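Long-range contacts in radical SAM domain protein (Methanothrix thermoacetophila, PDB 6Y1X), which probably makes the carbide-containing precursor of the nitrogenase iron-molybdenum cofactor, using iron-sulfur clusters and S-adenosyl-L-methionine chemistry: residues P54-C59 / E119-T124; Q62-I67 / Q252-H257; V216-I221 / F242-M247; H228-A233 / D271-I276. All coordinates share one frame; numbering follows the deposited sequence. Where two conformers were deposited one is given.

Contact 1 of 4, residues P54-C59 / E119-T124; sequences PVAPKC and EETFET. With SF4 (iron/sulfur cluster), chain D.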
# COMPACT_ATOMS: atom_id res chain seq x y z
N PRO A 54 -2.28 6.39 -12.32
CA PRO A 54 -1.22 7.21 -11.70
C PRO A 54 -1.64 8.68 -11.60
O PRO A 54 -1.24 9.54 -12.38
CB PRO A 54 -0.04 7.00 -12.64
CG PRO A 54 -0.68 6.78 -13.98
CD PRO A 54 -1.95 6.01 -13.71
N VAL A 55 -2.47 8.97 -10.60
CA VAL A 55 -3.05 10.30 -10.41
C VAL A 55 -2.49 11.01 -9.19
O VAL A 55 -2.94 12.12 -8.89
CB VAL A 55 -4.59 10.23 -10.33
CG1 VAL A 55 -5.17 9.66 -11.61
CG2 VAL A 55 -5.02 9.38 -9.14
N ALA A 56 -1.54 10.41 -8.47
CA ALA A 56 -1.19 10.82 -7.12
C ALA A 56 0.32 11.04 -7.01
O ALA A 56 1.03 10.25 -6.39
CB ALA A 56 -1.65 9.79 -6.09
N PRO A 57 0.84 12.13 -7.61
CA PRO A 57 2.31 12.27 -7.69
C PRO A 57 2.98 12.68 -6.38
O PRO A 57 4.14 12.32 -6.17
CB PRO A 57 2.48 13.37 -8.75
CG PRO A 57 1.24 14.19 -8.64
CD PRO A 57 0.15 13.17 -8.38
N LYS A 58 2.31 13.44 -5.53
CA LYS A 58 2.96 13.90 -4.31
C LYS A 58 3.05 12.77 -3.30
O LYS A 58 2.18 11.91 -3.21
CB LYS A 58 2.20 15.08 -3.69
CG LYS A 58 2.02 16.27 -4.61
CD LYS A 58 1.43 17.45 -3.86
CE LYS A 58 -0.03 17.22 -3.51
NZ LYS A 58 -0.64 18.45 -2.94
N CYS A 59 4.11 12.81 -2.49
CA CYS A 59 4.26 11.97 -1.32
C CYS A 59 4.50 12.82 -0.08
O CYS A 59 4.97 13.96 -0.17
CB CYS A 59 5.40 10.96 -1.46
SG CYS A 59 5.31 9.65 -0.23
N GLU A 119 -5.37 15.19 -3.63
CA GLU A 119 -6.82 15.26 -3.78
C GLU A 119 -7.29 14.56 -5.05
O GLU A 119 -8.42 14.06 -5.09
CB GLU A 119 -7.30 16.71 -3.76
CG GLU A 119 -7.16 17.37 -2.40
CD GLU A 119 -7.90 16.61 -1.31
OE1 GLU A 119 -7.35 16.48 -0.20
OE2 GLU A 119 -9.04 16.15 -1.56
N GLU A 120 -6.43 14.48 -6.07
CA GLU A 120 -6.83 13.86 -7.32
C GLU A 120 -7.17 12.39 -7.14
O GLU A 120 -7.92 11.83 -7.95
CB GLU A 120 -5.73 14.01 -8.37
CG GLU A 120 -5.52 15.45 -8.84
CD GLU A 120 -4.57 16.23 -7.95
OE1 GLU A 120 -4.16 15.70 -6.90
OE2 GLU A 120 -4.23 17.38 -8.31
N THR A 121 -6.63 11.75 -6.10
CA THR A 121 -6.99 10.36 -5.81
C THR A 121 -8.48 10.24 -5.56
O THR A 121 -9.16 9.36 -6.10
CB THR A 121 -6.21 9.86 -4.59
OG1 THR A 121 -4.80 9.87 -4.88
CG2 THR A 121 -6.65 8.47 -4.20
N PHE A 122 -9.01 11.13 -4.71
CA PHE A 122 -10.41 11.06 -4.31
C PHE A 122 -11.32 11.46 -5.46
O PHE A 122 -12.40 10.88 -5.63
CB PHE A 122 -10.63 11.94 -3.08
CG PHE A 122 -9.72 11.59 -1.94
CD1 PHE A 122 -10.09 10.62 -1.02
CD2 PHE A 122 -8.47 12.17 -1.83
CE1 PHE A 122 -9.25 10.28 0.02
CE2 PHE A 122 -7.62 11.83 -0.80
CZ PHE A 122 -8.01 10.88 0.13
N GLU A 123 -10.91 12.45 -6.26
CA GLU A 123 -11.70 12.84 -7.41
C GLU A 123 -11.75 11.73 -8.45
O GLU A 123 -12.79 11.48 -9.07
CB GLU A 123 -11.14 14.12 -8.02
CG GLU A 123 -11.99 14.72 -9.12
CD GLU A 123 -13.46 14.78 -8.74
OE1 GLU A 123 -14.29 14.24 -9.50
OE2 GLU A 123 -13.79 15.37 -7.69
N THR A 124 -10.63 11.03 -8.65
CA THR A 124 -10.57 9.96 -9.64
C THR A 124 -11.46 8.79 -9.24
O THR A 124 -12.28 8.32 -10.04
CB THR A 124 -9.13 9.48 -9.80
OG1 THR A 124 -8.32 10.54 -10.31
CG2 THR A 124 -9.08 8.30 -10.76
FE1 SF4 D . 8.67 6.58 -2.00
FE2 SF4 D . 7.91 5.76 0.46
FE3 SF4 D . 6.31 5.26 -1.69
FE4 SF4 D . 6.59 7.80 -0.74
S1 SF4 D . 5.63 6.03 0.37
S2 SF4 D . 6.66 7.16 -2.94
S3 SF4 D . 8.78 7.82 -0.07
S4 SF4 D . 8.41 4.39 -1.32
O HOH W 1 -3.65 17.51 -3.75

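Contact 2 of 4, residues Q62-I67 / Q252-H257; sequences QCKYCI and QYKFAH. With SF4 (iron/sulfur cluster), chain D; SO4 (sulfate ion), chain F.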
# COMPACT_ATOMS: atom_id res chain seq x y z
N GLN A 62 9.44 10.12 3.28
CA GLN A 62 10.60 9.71 2.48
C GLN A 62 11.15 8.43 3.09
O GLN A 62 11.78 8.46 4.15
CB GLN A 62 11.67 10.80 2.42
CG GLN A 62 12.91 10.36 1.64
CD GLN A 62 12.60 10.08 0.18
OE1 GLN A 62 12.26 10.99 -0.58
NE2 GLN A 62 12.68 8.82 -0.20
N CYS A 63 10.91 7.32 2.41
CA CYS A 63 11.45 6.03 2.80
C CYS A 63 12.92 5.97 2.41
O CYS A 63 13.32 6.53 1.38
CB CYS A 63 10.69 4.90 2.09
SG CYS A 63 8.91 4.92 2.35
N LYS A 64 13.73 5.34 3.24
CA LYS A 64 15.17 5.28 2.97
C LYS A 64 15.52 4.33 1.83
O LYS A 64 16.71 4.23 1.50
CB LYS A 64 15.93 4.87 4.23
CG LYS A 64 15.92 5.91 5.33
CD LYS A 64 16.78 5.44 6.50
CE LYS A 64 16.51 6.23 7.76
NZ LYS A 64 17.14 7.57 7.66
N TYR A 65 14.55 3.64 1.25
CA TYR A 65 14.76 2.76 0.10
C TYR A 65 14.18 3.33 -1.18
O TYR A 65 14.16 2.63 -2.21
CB TYR A 65 14.20 1.36 0.36
CG TYR A 65 12.76 1.33 0.83
CD1 TYR A 65 11.71 1.40 -0.08
CD2 TYR A 65 12.45 1.18 2.17
CE1 TYR A 65 10.39 1.37 0.34
CE2 TYR A 65 11.14 1.14 2.61
CZ TYR A 65 10.11 1.23 1.69
OH TYR A 65 8.81 1.18 2.13
N CYS A 66 13.70 4.57 -1.16
CA CYS A 66 12.94 5.14 -2.26
C CYS A 66 13.70 6.27 -2.93
O CYS A 66 14.23 7.16 -2.25
CB CYS A 66 11.58 5.67 -1.78
SG CYS A 66 10.71 6.57 -3.06
N ILE A 67 13.78 6.22 -4.26
CA ILE A 67 14.12 7.36 -5.10
C ILE A 67 12.81 7.88 -5.69
O ILE A 67 12.09 7.14 -6.37
CB ILE A 67 15.12 6.98 -6.20
CG1 ILE A 67 16.47 6.59 -5.60
CG2 ILE A 67 15.30 8.14 -7.17
CD1 ILE A 67 17.22 7.73 -4.96
N GLN A 252 18.20 0.41 -2.66
CA GLN A 252 18.10 1.68 -3.36
C GLN A 252 18.20 2.80 -2.33
O GLN A 252 17.93 2.59 -1.15
CB GLN A 252 16.79 1.77 -4.16
CG GLN A 252 16.57 3.02 -5.03
CD GLN A 252 17.71 3.32 -5.98
OE1 GLN A 252 18.77 3.82 -5.59
NE2 GLN A 252 17.52 2.98 -7.25
N TYR A 253 18.59 3.98 -2.80
CA TYR A 253 18.77 5.17 -1.95
C TYR A 253 19.67 4.77 -0.78
O TYR A 253 20.72 4.17 -1.00
CB TYR A 253 17.40 5.73 -1.58
CG TYR A 253 17.43 7.02 -0.80
CD1 TYR A 253 18.45 7.96 -1.00
CD2 TYR A 253 16.44 7.32 0.13
CE1 TYR A 253 18.47 9.14 -0.28
CE2 TYR A 253 16.46 8.50 0.85
CZ TYR A 253 17.48 9.40 0.64
OH TYR A 253 17.50 10.57 1.37
N LYS A 254 19.30 5.08 0.47
CA LYS A 254 20.19 4.84 1.60
C LYS A 254 20.33 3.36 1.93
O LYS A 254 21.24 3.00 2.67
CB LYS A 254 19.70 5.61 2.83
CG LYS A 254 19.96 7.10 2.71
CD LYS A 254 19.33 7.87 3.86
CE LYS A 254 19.77 9.34 3.81
NZ LYS A 254 19.27 10.10 4.98
N PHE A 255 19.49 2.50 1.35
CA PHE A 255 19.61 1.07 1.54
C PHE A 255 20.25 0.40 0.32
O PHE A 255 20.14 -0.82 0.17
CB PHE A 255 18.24 0.45 1.82
CG PHE A 255 17.66 0.82 3.16
CD1 PHE A 255 18.44 1.42 4.14
CD2 PHE A 255 16.33 0.56 3.45
CE1 PHE A 255 17.90 1.76 5.37
CE2 PHE A 255 15.78 0.90 4.69
CZ PHE A 255 16.57 1.50 5.64
N ALA A 256 20.90 1.18 -0.54
CA ALA A 256 21.48 0.65 -1.77
C ALA A 256 22.57 -0.38 -1.52
O ALA A 256 22.90 -1.14 -2.43
CB ALA A 256 22.04 1.79 -2.63
N HIS A 257 23.18 -0.38 -0.33
CA HIS A 257 24.26 -1.32 -0.06
C HIS A 257 23.79 -2.58 0.64
O HIS A 257 24.56 -3.53 0.76
CB HIS A 257 25.33 -0.66 0.83
CG HIS A 257 26.00 0.53 0.20
ND1 HIS A 257 27.26 0.48 -0.34
CD2 HIS A 257 25.58 1.81 0.06
CE1 HIS A 257 27.59 1.67 -0.80
NE2 HIS A 257 26.59 2.50 -0.57
FE1 SF4 D . 8.67 6.58 -2.00
FE2 SF4 D . 7.91 5.76 0.46
FE3 SF4 D . 6.31 5.26 -1.69
FE4 SF4 D . 6.59 7.80 -0.74
S1 SF4 D . 5.63 6.03 0.37
S2 SF4 D . 6.66 7.16 -2.94
S3 SF4 D . 8.78 7.82 -0.07
S4 SF4 D . 8.41 4.39 -1.32
S SO4 F . 20.90 8.56 7.75
O1 SO4 F . 20.37 9.87 7.35
O2 SO4 F . 19.95 7.51 7.40
O3 SO4 F . 22.16 8.33 7.04
O4 SO4 F . 21.13 8.55 9.19

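Contact 3 of 4, residues V216-I221 / F242-M247; sequences VNTVLI and FIHNVM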
# COMPACT_ATOMS: atom_id res chain seq x y z
N VAL A 216 -1.60 -5.72 4.37
CA VAL A 216 -0.43 -5.02 4.88
C VAL A 216 0.78 -5.51 4.10
O VAL A 216 1.04 -6.72 4.03
CB VAL A 216 -0.26 -5.22 6.39
CG1 VAL A 216 1.15 -4.81 6.82
CG2 VAL A 216 -1.31 -4.40 7.12
N ASN A 217 1.50 -4.57 3.49
CA ASN A 217 2.80 -4.85 2.91
C ASN A 217 3.89 -4.60 3.95
O ASN A 217 3.80 -3.64 4.73
CB ASN A 217 3.08 -3.94 1.71
CG ASN A 217 2.17 -4.22 0.54
OD1 ASN A 217 1.57 -5.29 0.42
ND2 ASN A 217 2.09 -3.25 -0.37
N THR A 218 4.92 -5.44 3.94
CA THR A 218 6.12 -5.18 4.72
C THR A 218 7.33 -5.40 3.84
O THR A 218 7.47 -6.46 3.23
CB THR A 218 6.21 -6.08 5.96
OG1 THR A 218 5.10 -5.85 6.82
CG2 THR A 218 7.52 -5.83 6.72
N VAL A 219 8.19 -4.38 3.75
CA VAL A 219 9.45 -4.51 3.03
C VAL A 219 10.43 -5.20 3.97
O VAL A 219 10.68 -4.71 5.07
CB VAL A 219 9.99 -3.15 2.57
CG1 VAL A 219 11.27 -3.32 1.76
CG2 VAL A 219 8.95 -2.42 1.74
N LEU A 220 10.96 -6.34 3.54
CA LEU A 220 11.88 -7.10 4.37
C LEU A 220 13.28 -6.54 4.20
O LEU A 220 13.91 -6.73 3.15
CB LEU A 220 11.81 -8.58 3.99
CG LEU A 220 12.53 -9.57 4.90
CD1 LEU A 220 11.90 -9.57 6.29
CD2 LEU A 220 12.47 -10.95 4.27
N ILE A 221 13.78 -5.87 5.23
CA ILE A 221 15.05 -5.15 5.16
C ILE A 221 16.05 -5.86 6.06
O ILE A 221 15.98 -5.73 7.29
CB ILE A 221 14.88 -3.68 5.57
CG1 ILE A 221 13.78 -3.01 4.74
CG2 ILE A 221 16.19 -2.93 5.43
CD1 ILE A 221 13.18 -1.75 5.38
N PHE A 242 -6.45 -8.64 6.92
CA PHE A 242 -6.85 -9.87 6.24
C PHE A 242 -5.67 -10.65 5.70
O PHE A 242 -5.63 -11.88 5.82
CB PHE A 242 -7.81 -9.53 5.10
CG PHE A 242 -8.17 -10.72 4.25
CD1 PHE A 242 -9.01 -11.70 4.72
CD2 PHE A 242 -7.63 -10.85 2.98
CE1 PHE A 242 -9.33 -12.80 3.94
CE2 PHE A 242 -7.95 -11.94 2.19
CZ PHE A 242 -8.79 -12.91 2.67
N ILE A 243 -4.67 -9.97 5.13
CA ILE A 243 -3.56 -10.67 4.49
C ILE A 243 -2.30 -9.84 4.61
O ILE A 243 -2.35 -8.61 4.68
CB ILE A 243 -3.91 -11.00 3.01
CG1 ILE A 243 -2.89 -11.96 2.40
CG2 ILE A 243 -4.07 -9.73 2.19
CD1 ILE A 243 -3.29 -12.49 1.04
N HIS A 244 -1.16 -10.52 4.62
CA HIS A 244 0.15 -9.90 4.83
C HIS A 244 1.03 -10.22 3.63
O HIS A 244 1.15 -11.39 3.24
CB HIS A 244 0.78 -10.45 6.11
CG HIS A 244 1.99 -9.70 6.57
ND1 HIS A 244 2.89 -10.23 7.46
CD2 HIS A 244 2.43 -8.45 6.29
CE1 HIS A 244 3.85 -9.35 7.70
NE2 HIS A 244 3.59 -8.25 7.01
N ASN A 245 1.67 -9.20 3.08
CA ASN A 245 2.52 -9.36 1.90
C ASN A 245 3.93 -8.92 2.26
O ASN A 245 4.22 -7.72 2.31
CB ASN A 245 1.96 -8.55 0.73
CG ASN A 245 2.87 -8.56 -0.48
OD1 ASN A 245 3.61 -9.51 -0.70
ND2 ASN A 245 2.82 -7.49 -1.27
N VAL A 246 4.81 -9.88 2.49
CA VAL A 246 6.20 -9.59 2.81
C VAL A 246 7.00 -9.51 1.51
O VAL A 246 7.07 -10.49 0.76
CB VAL A 246 6.79 -10.63 3.77
CG1 VAL A 246 8.22 -10.28 4.13
CG2 VAL A 246 5.92 -10.71 5.02
N MET A 247 7.59 -8.35 1.25
CA MET A 247 8.30 -8.07 0.02
C MET A 247 9.78 -7.92 0.29
O MET A 247 10.17 -7.21 1.23
CB MET A 247 7.77 -6.78 -0.63
CG MET A 247 6.25 -6.69 -0.70
SD MET A 247 5.70 -5.09 -1.33
CE MET A 247 6.31 -4.00 -0.06

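Contact 4 of 4, residues H228-A233 / D271-I276; sequences HVFDIA and DELSKI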
# COMPACT_ATOMS: atom_id res chain seq x y z
N HIS A 228 11.97 -8.34 13.21
CA HIS A 228 10.84 -7.58 13.73
C HIS A 228 9.54 -7.90 12.98
O HIS A 228 8.45 -7.67 13.52
CB HIS A 228 11.14 -6.08 13.64
CG HIS A 228 10.06 -5.20 14.19
ND1 HIS A 228 9.59 -5.30 15.48
CD2 HIS A 228 9.39 -4.16 13.63
CE1 HIS A 228 8.66 -4.39 15.68
NE2 HIS A 228 8.53 -3.68 14.58
N VAL A 229 9.64 -8.43 11.77
CA VAL A 229 8.44 -8.73 10.98
C VAL A 229 7.52 -9.70 11.72
O VAL A 229 6.30 -9.68 11.52
CB VAL A 229 8.83 -9.26 9.58
CG1 VAL A 229 9.53 -10.60 9.67
CG2 VAL A 229 7.60 -9.34 8.67
N PHE A 230 8.08 -10.55 12.58
CA PHE A 230 7.24 -11.41 13.42
C PHE A 230 6.34 -10.58 14.33
O PHE A 230 5.15 -10.88 14.48
CB PHE A 230 8.11 -12.36 14.24
CG PHE A 230 8.72 -13.47 13.43
CD1 PHE A 230 8.07 -14.68 13.27
CD2 PHE A 230 9.97 -13.30 12.86
CE1 PHE A 230 8.64 -15.70 12.53
CE2 PHE A 230 10.55 -14.32 12.11
CZ PHE A 230 9.89 -15.52 11.95
N ASP A 231 6.89 -9.53 14.95
CA ASP A 231 6.08 -8.64 15.78
C ASP A 231 5.03 -7.92 14.94
O ASP A 231 3.91 -7.68 15.40
CB ASP A 231 6.98 -7.62 16.47
CG ASP A 231 7.74 -8.20 17.65
OD1 ASP A 231 7.31 -9.23 18.22
OD2 ASP A 231 8.80 -7.64 17.99
N ILE A 232 5.39 -7.53 13.71
CA ILE A 232 4.42 -6.88 12.83
C ILE A 232 3.25 -7.82 12.56
O ILE A 232 2.08 -7.43 12.65
CB ILE A 232 5.08 -6.43 11.52
CG1 ILE A 232 6.18 -5.41 11.78
CG2 ILE A 232 4.03 -5.90 10.53
CD1 ILE A 232 6.99 -5.09 10.53
N ALA A 233 3.55 -9.07 12.18
CA ALA A 233 2.50 -10.03 11.84
C ALA A 233 1.56 -10.26 13.01
O ALA A 233 0.34 -10.31 12.83
CB ALA A 233 3.13 -11.34 11.39
N ASP A 271 6.80 -18.70 5.19
CA ASP A 271 6.23 -19.95 5.69
C ASP A 271 5.97 -19.88 7.19
O ASP A 271 4.92 -20.33 7.67
CB ASP A 271 7.14 -21.12 5.35
CG ASP A 271 7.11 -21.47 3.89
OD1 ASP A 271 6.24 -20.91 3.18
OD2 ASP A 271 7.93 -22.29 3.44
N GLU A 272 6.91 -19.31 7.94
CA GLU A 272 6.72 -19.16 9.38
C GLU A 272 5.63 -18.15 9.69
O GLU A 272 4.82 -18.35 10.61
CB GLU A 272 8.03 -18.75 10.05
CG GLU A 272 9.02 -19.88 10.26
CD GLU A 272 9.01 -20.39 11.69
OE1 GLU A 272 8.13 -19.98 12.47
OE2 GLU A 272 9.90 -21.20 12.05
N LEU A 273 5.59 -17.04 8.94
CA LEU A 273 4.58 -16.02 9.20
C LEU A 273 3.18 -16.49 8.81
O LEU A 273 2.20 -15.93 9.30
CB LEU A 273 4.92 -14.73 8.45
CG LEU A 273 6.20 -14.00 8.83
CD1 LEU A 273 6.39 -12.80 7.94
CD2 LEU A 273 6.19 -13.57 10.30
N SER A 274 3.07 -17.51 7.95
CA SER A 274 1.76 -18.02 7.57
C SER A 274 1.04 -18.66 8.76
O SER A 274 -0.19 -18.74 8.76
CB SER A 274 1.89 -19.03 6.44
OG SER A 274 2.62 -20.17 6.87
N LYS A 275 1.79 -19.11 9.76
CA LYS A 275 1.16 -19.68 10.95
C LYS A 275 0.54 -18.60 11.83
O LYS A 275 -0.24 -18.92 12.73
CB LYS A 275 2.17 -20.51 11.75
CG LYS A 275 2.93 -21.52 10.92
CD LYS A 275 4.12 -22.08 11.68
CE LYS A 275 4.90 -23.09 10.84
NZ LYS A 275 6.17 -23.52 11.49
N ILE A 276 0.90 -17.34 11.61
CA ILE A 276 0.32 -16.21 12.32
C ILE A 276 -0.82 -15.58 11.53
O ILE A 276 -1.91 -15.36 12.05
CB ILE A 276 1.41 -15.16 12.65
CG1 ILE A 276 2.56 -15.81 13.43
CG2 ILE A 276 0.81 -13.99 13.41
CD1 ILE A 276 3.77 -14.91 13.56

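Contact 1 of 4, residues P54-C59 / E119-T124
Val55 and Thr124 meet tip to tip where the loop that follows strand 49-52 packs on helix 119-131, within the partial TIM barrel of the radical SAM fold. The CG1 methyl of Val55 lies 3.5 Å from OG1 of Thr124, and its CG2 methyl reaches the same oxygen and the backbone of Thr121. With CG1 anti to the carbonyl carbon (chi1 -61°), both methyls of Val55 straddle that hydroxyl. One residue on, CB of Ala56 sits 3.4 Å from OG1 of Thr121, while the carbonyl O of Val55 rests 3.4 Å from CB of Glu120. No hydrogen bond crosses directly between the two segments, and the two hydroxyls bond elsewhere. Thr121 OG1 bonds to the carbonyl of Pro115 in the loop before the helix. Thr124 OG1 turns back to the carbonyl O of Glu120 at 2.7 Å; this oxygen also accepts from Thr124 N, and the two donors approach from opposite faces of its plane. Behind this layer, Val109 of strand 104-109 backs Val55, Ala56 and Thr121, and backbone bonds from Ala56 to Gly111 and Gly113 fix the loop. At the outer edge a water accepts from Glu119 N and, weakly, from Lys58 NZ. Farther along the loop, Cys59 SG binds the iron atom FE4 of the cluster at 2.3 Å.

Contact 2 of 4, residues Q62-I67 / Q252-H257
Phe255 CG stands anti to its carbonyl carbon (chi1 -69°), a torsion that places the ring against CB of Lys64, beside the CX3CX2C radical SAM motif; the corresponding torsion of Lys64 runs the rest of its chain past the ring. CB of Lys64 makes a CH-pi contact over one face of the Phe255 ring, 3.9 Å from its centroid. Tyr65 CG lies between its backbone N and carbonyl carbon (chi1 52°); its CB touches Phe255 CD2 while the ring leads back toward the cluster, where its hydroxyl bonds to Asn74 and Asn166.

The motif loop makes a type I turn from Cys63 to Cys66, and its Lys64 carbonyl points into the 252-257 loop. There Lys64 O receives two bent, weak bonds, from Lys254 N at 2.9 Å and from Phe255 N. The Tyr253 ring lies against the same turn, presenting its edge to Cys63 O. That oxygen also accepts from Cys66 N and from Gln62 NE2, the latter at 2.9 Å and nearly straight (167°). At the rim, the Ile67 and Gln252 side chains cross at about a right angle, with Ile67 CG1 3.5 Å from Gln252 CD.

Lys254 runs out extended and Lys64 bends at its last torsion; Lys254 NZ bonds to O1 of a sulfate, probably from the crystallisation liquor, at 2.6 Å, and Lys64 NZ to its O2 at 2.8 Å. Both also form salt bridges with Asp178, which accepts from the Tyr253 hydroxyl too. Cys63 SG binds the iron FE2 and Cys66 SG the iron FE1, each at 2.3 Å.

Contact 3 of 4, residues V216-I221 / F242-M247
Val216 is paired in parallel with strand 243-248: its N donates to Ile243 O, and its O accepts from Asn245 N at 2.7 Å. The same carbonyl meets the edge of the His244 ring at CD2. Next, Asn217 lies side by side with Asn245, their amide planes 83° apart. Asn245 ND2 donates to Asn217 OD1 at 3.0 Å from above the carbonyl plane, and OD1 also accepts from Lys215 NZ. Thr218 bonds through its backbone to Asn245 O and Met247 N. On the opposite sheet face, its OG1, anti to the carbonyl carbon (chi1 -61°), receives His244 NE2 at 2.8 Å in the ring plane; the hydroxyl bonds also to Leu165 O. Val219 CG2 packs at 3.6 Å on CE of Met247, whose bent chain brings that methyl to Asn217 CB as well. Leu220 N donates to Met247 O at 2.6 Å, and the pairing goes on to Leu249. The two strands belong to a right-handed beta-alpha-beta crossover of the radical SAM barrel. Asn217 and Met247 share the face toward Glu75, a ligand of a [4Fe-4S] cluster, whereas Thr218 and His244 face helix 229-239, which joins strand 213-220 to the outermost strand 243-248.

Contact 4 of 4, residues H228-A233 / D271-I276
Helix packing on the outside of the radical SAM barrel joins helix 229-239, the connection of its last beta-alpha-beta unit, to the last part of helix 263-273 and the residues that follow. Leu273 packs against three residues of the first helix. Its CD1 methyl lies 3.7 Å from Val229 CG2. Its CD2 methyl rests over one face of the Phe230 ring in a CH-pi contact, 4.0 Å from the ring centroid and offset toward the rim. The same methyl reaches Ala233 CB at 3.9 Å, bridging successive turns of the helix.

With CG of Phe230 anti to the carbonyl carbon (chi1 -73°), its ring is laid beside the 271-276 segment, and CB of Glu272 comes to the ring edge, 4.0 Å from CE1. This CB, the aliphatic base of an exposed side chain, makes the touch; the Glu272 carboxylate plane stands 78° from the ring.

No hydrogen bond links the two segments directly; the contact is apolar packing away from the cluster sites. Beneath it, Val229 and Ala233 rest on His244, and Leu273 rests on Val246, which puts the two segments against the outermost strand 243-248. Lys237, further along helix 229-239, bonds to the carbonyl of Ile276. The CG2 methyl of Ile276 lies 3.8 Å from Ala233 O.

How the contacts relate
The four contacts run across the barrel from one flank to the other. Contact 1 packs helix 119-131 near the early strands, and contacts 3 and 4 lie on the opposite side of the chain's centre; contacts 1 and 4 are farthest apart, about 32 Å between centres. Contacts 1 and 2 adjoin in sequence and supply three cysteines, Cys59, Cys63 and Cys66, to one [4Fe-4S] cluster. Contact 3 is nested in the loop closed by contact 2, and they touch through Tyr65 with Val219 and Phe255 with Ile221. Contacts 3 and 4, about 10 Å apart between centres, share helix-on-strand packing, so a continuous series of touches links the outer helices to the cluster loop.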